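Local structure of N-acetylneuraminate lyase (Peptoclostridium difficile, 4WOZ) at residues V91-N95 / L96-V100; E285-D288 / E289-S292. The protein belongs to the dihydrodipicolinate synthetase family of lyases and aldolases, built on a parallel eight-stranded TIM barrel and assembled from four chains. One frame throughout, in Å; residues are numbered along the deposited sequence.

Contact 1 (V91-N95 / L96-V100); sequences VGSVN and LKEAV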
loop_
_atom_site.group_PDB
_atom_site.type_symbol
_atom_site.label_atom_id
_atom_site.label_comp_id
_atom_site.label_asym_id
_atom_site.label_seq_id
_atom_site.Cartn_x
_atom_site.Cartn_y
_atom_site.Cartn_z
ATOM N N VAL A 91 16.369 -20.501 -10.007
ATOM C CA VAL A 91 15.501 -21.472 -10.663
ATOM C C VAL A 91 14.011 -21.324 -10.356
ATOM O O VAL A 91 13.186 -22.031 -10.936
ATOM C CB VAL A 91 15.925 -22.911 -10.306
ATOM C CG1 VAL A 91 17.377 -23.148 -10.722
ATOM C CG2 VAL A 91 15.748 -23.148 -8.811
ATOM N N GLY A 92 13.665 -20.405 -9.458
ATOM C CA GLY A 92 12.267 -20.212 -9.103
ATOM C C GLY A 92 11.380 -19.524 -10.131
ATOM O O GLY A 92 11.859 -18.925 -11.096
ATOM N N SER A 93 10.071 -19.626 -9.910
ATOM C CA SER A 93 9.048 -19.018 -10.770
ATOM C C SER A 93 7.686 -19.471 -10.253
ATOM O O SER A 93 7.606 -20.265 -9.315
ATOM C CB SER A 93 9.197 -19.472 -12.225
ATOM O OG SER A 93 8.616 -20.753 -12.418
ATOM N N VAL A 94 6.614 -18.982 -10.866
ATOM C CA VAL A 94 5.276 -19.371 -10.432
ATOM C C VAL A 94 5.065 -20.871 -10.650
ATOM O O VAL A 94 4.312 -21.516 -9.918
ATOM C CB VAL A 94 4.191 -18.583 -11.194
ATOM C CG1 VAL A 94 2.822 -18.885 -10.609
ATOM C CG2 VAL A 94 4.486 -17.086 -11.117
ATOM N N ASN A 95 5.746 -21.423 -11.651
ATOM C CA ASN A 95 5.638 -22.845 -11.966
ATOM C C ASN A 95 6.683 -23.678 -11.221
ATOM O O ASN A 95 7.860 -23.683 -11.589
ATOM C CB ASN A 95 5.791 -23.062 -13.475
ATOM C CG ASN A 95 5.645 -24.519 -13.876
ATOM O OD1 ASN A 95 5.425 -25.393 -13.031
ATOM N ND2 ASN A 95 5.769 -24.789 -15.172
ATOM N N LEU A 96 6.243 -24.388 -10.183
ATOM C CA LEU A 96 7.130 -25.224 -9.379
ATOM C C LEU A 96 7.788 -26.375 -10.145
ATOM O O LEU A 96 8.985 -26.613 -9.992
ATOM C CB LEU A 96 6.375 -25.788 -8.171
ATOM C CG LEU A 96 7.149 -26.763 -7.270
ATOM C CD1 LEU A 96 8.454 -26.126 -6.799
ATOM C CD2 LEU A 96 6.287 -27.149 -6.077
ATOM N N LYS A 97 7.016 -27.093 -10.958
ATOM C CA LYS A 97 7.571 -28.210 -11.722
ATOM C C LYS A 97 8.762 -27.728 -12.546
ATOM O O LYS A 97 9.764 -28.434 -12.677
ATOM C CB LYS A 97 6.507 -28.822 -12.647
ATOM C CG LYS A 97 5.250 -29.289 -11.923
ATOM C CD LYS A 97 4.210 -29.886 -12.874
ATOM C CE LYS A 97 4.563 -31.308 -13.303
ATOM N NZ LYS A 97 5.816 -31.389 -14.104
ATOM N N GLU A 98 8.647 -26.524 -13.103
ATOM C CA GLU A 98 9.733 -25.958 -13.892
ATOM C C GLU A 98 10.914 -25.668 -12.974
ATOM O O GLU A 98 12.066 -25.914 -13.329
ATOM C CB GLU A 98 9.292 -24.660 -14.582
ATOM C CG GLU A 98 10.431 -23.925 -15.287
ATOM C CD GLU A 98 9.988 -22.639 -15.969
ATOM O OE1 GLU A 98 9.347 -21.798 -15.309
ATOM O OE2 GLU A 98 10.287 -22.464 -17.170
ATOM N N ALA A 99 10.616 -25.149 -11.788
ATOM C CA ALA A 99 11.653 -24.819 -10.818
ATOM C C ALA A 99 12.470 -26.049 -10.453
ATOM O O ALA A 99 13.701 -26.005 -10.452
ATOM C CB ALA A 99 11.030 -24.215 -9.566
ATOM N N VAL A 100 11.788 -27.145 -10.138
ATOM C CA VAL A 100 12.479 -28.375 -9.777
ATOM C C VAL A 100 13.276 -28.908 -10.967
ATOM O O VAL A 100 14.356 -29.466 -10.799
ATOM C CB VAL A 100 11.489 -29.453 -9.283
ATOM C CG1 VAL A 100 12.224 -30.751 -8.989
ATOM C CG2 VAL A 100 10.791 -28.965 -8.029
#

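Contact 2 (E285-D288 / E289-S292); sequences EATD and EMKS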
loop_
_atom_site.group_PDB
_atom_site.type_symbol
_atom_site.label_atom_id
_atom_site.label_comp_id
_atom_site.label_asym_id
_atom_site.label_seq_id
_atom_site.Cartn_x
_atom_site.Cartn_y
_atom_site.Cartn_z
ATOM N N GLU A 285 11.463 -0.612 -26.868
ATOM C CA GLU A 285 12.725 -0.490 -27.569
ATOM C C GLU A 285 13.124 0.943 -27.231
ATOM O O GLU A 285 12.261 1.816 -27.140
ATOM C CB GLU A 285 12.493 -0.637 -29.072
ATOM C CG GLU A 285 13.751 -0.791 -29.899
ATOM C CD GLU A 285 13.463 -0.752 -31.388
ATOM O OE1 GLU A 285 12.548 -1.477 -31.841
ATOM O OE2 GLU A 285 14.152 -0.000 -32.104
ATOM N N ALA A 286 14.412 1.194 -27.028
ATOM C CA ALA A 286 14.859 2.541 -26.687
ATOM C C ALA A 286 14.540 3.539 -27.797
ATOM O O ALA A 286 14.748 3.258 -28.974
ATOM C CB ALA A 286 16.360 2.542 -26.405
ATOM N N THR A 287 14.027 4.701 -27.414
ATOM C CA THR A 287 13.707 5.743 -28.379
ATOM C C THR A 287 14.985 6.518 -28.669
ATOM O O THR A 287 16.000 6.325 -27.999
ATOM C CB THR A 287 12.695 6.741 -27.817
ATOM O OG1 THR A 287 13.297 7.457 -26.729
ATOM C CG2 THR A 287 11.448 6.022 -27.323
ATOM N N ASP A 288 14.943 7.390 -29.670
ATOM C CA ASP A 288 16.110 8.192 -29.998
ATOM C C ASP A 288 16.499 9.041 -28.786
ATOM O O ASP A 288 17.678 9.179 -28.472
ATOM C CB ASP A 288 15.819 9.085 -31.208
ATOM C CG ASP A 288 15.903 8.328 -32.524
ATOM O OD1 ASP A 288 15.237 7.278 -32.663
ATOM O OD2 ASP A 288 16.637 8.786 -33.425
ATOM N N GLU A 289 15.506 9.600 -28.101
ATOM C CA GLU A 289 15.766 10.419 -26.918
ATOM C C GLU A 289 16.439 9.584 -25.833
ATOM O O GLU A 289 17.388 10.030 -25.191
ATOM C CB GLU A 289 14.465 11.007 -26.369
ATOM C CG GLU A 289 13.852 12.100 -27.231
ATOM C CD GLU A 289 13.532 11.631 -28.641
ATOM O OE1 GLU A 289 12.835 10.601 -28.788
ATOM O OE2 GLU A 289 13.973 12.301 -29.602
ATOM N N MET A 290 15.938 8.370 -25.630
ATOM C CA MET A 290 16.513 7.479 -24.632
ATOM C C MET A 290 17.951 7.121 -25.007
ATOM O O MET A 290 18.828 7.040 -24.144
ATOM C CB MET A 290 15.662 6.211 -24.513
ATOM C CG MET A 290 14.323 6.449 -23.821
ATOM S SD MET A 290 13.201 5.046 -23.876
ATOM C CE MET A 290 14.140 3.808 -22.976
ATOM N N LYS A 291 18.187 6.923 -26.301
ATOM C CA LYS A 291 19.514 6.569 -26.786
ATOM C C LYS A 291 20.536 7.687 -26.593
ATOM O O LYS A 291 21.671 7.425 -26.196
ATOM C CB LYS A 291 19.447 6.154 -28.260
ATOM C CG LYS A 291 18.738 4.821 -28.479
ATOM C CD LYS A 291 18.745 4.383 -29.942
ATOM C CE LYS A 291 18.071 3.021 -30.095
ATOM N NZ LYS A 291 17.933 2.571 -31.514
ATOM N N SER A 292 20.150 8.929 -26.866
ATOM C CA SER A 292 21.091 10.028 -26.683
ATOM C C SER A 292 21.280 10.267 -25.184
ATOM O O SER A 292 22.351 10.663 -24.743
ATOM C CB SER A 292 20.592 11.302 -27.372
ATOM O OG SER A 292 19.427 11.806 -26.750
#

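Contact 1 (V91-N95 / L96-V100)
Asn95 and Glu98 cross at about a right angle where the loop 91-95 turns into helix 96-109, with the amide and carboxylate planes 35° apart. Asn95 is the N-cap: its CG stands anti to the backbone N (chi1 -178°), which lays the amide over the first turn and offers OD1 to Glu98 N, a weak capping bond of 3.4 Å. On the other branch of the amide, ND2 packs against Glu98 CB at 3.6 Å. The main chain adds a firmer bond, Ala99 N to Asn95 O at 3.1 Å. Glu98 reaches back along the loop, bringing OE1 to 3.2 Å from Ser93 OG; the same carboxylate oxygen is salt-bridged to Lys70. Ser93 OG also accepts a weak bond from Asn95 N. Further back, Val91 O meets Ala99 CA at 3.2 Å in a CH-O contact and has no conventional polar partner, although buried. The whole turn is the link from barrel strand 86-90 to helix 96-109. Helix 126-138 packs on Leu96 and Ala99, while Phe63 and Met64 of the second subunit lie against Val94 and Asn95.

Contact 2 (E285-D288 / E289-S292)
Thr287 and Met290 meet through two torsions: chi1 of 66° sets Thr287 OG1 between its own backbone N and carbonyl carbon, and chi1 of -72° turns Met290 CG anti to its carbonyl carbon, back over the threonine. The two side chains cross at about a right angle. OG1 accepts from Met290 N at 3.0 Å, a nearly straight bond (163° at the hydrogen), and Met290 CG lies beside the same hydroxyl oxygen. Thr287 is thus the N-cap of helix 288-301 and forms a capping box with Met290. The thioether closes the return path, as Met290 SD takes a weak bond from Thr287 N at 3.6 Å. Beyond the sulfur, CE comes against Ala286 CA at 4.0 Å. Lys291, extended beyond CG, runs back along the loop, its CG 3.9 Å from Ala286 CB and its CE 3.5 Å from Ala286 O. Backbone bonds to Thr287 O from Lys291 N (2.8 Å) and to Asp288 O from Ser292 N (3.0 Å) begin the helix. Helix 261-271 meets Ala286 through Leu267 and Met290 through Gln263. Chemically, the cap ties up Met290 N, one of the first-turn amides, with a neutral hydroxyl, while the carboxylates of Asp288 and Glu289 lie close to the positive end of the helix dipole, an arrangement that would probably favour their charged forms.

Both contacts are helix starts with a polar N-cap side chain, but they occupy different parts of the fold. Contact 1 is buried, its centre about 17 Å from that of the chain, and belongs to the barrel itself; contact 2 lies on the surface, its centre about 25 Å from that of the chain, at the beginning of the C-terminal helix 288-301. They share no helix or strand, and their nearest atoms are about 24 Å apart. An amide makes a weak cap in 91-100, with a carboxylate beside it that pairs with Lys70 and a neighbouring subunit packed against the turn; in 285-292 a hydroxyl caps more firmly, with a sulfur contact beside it and no other chain of the assembly touching.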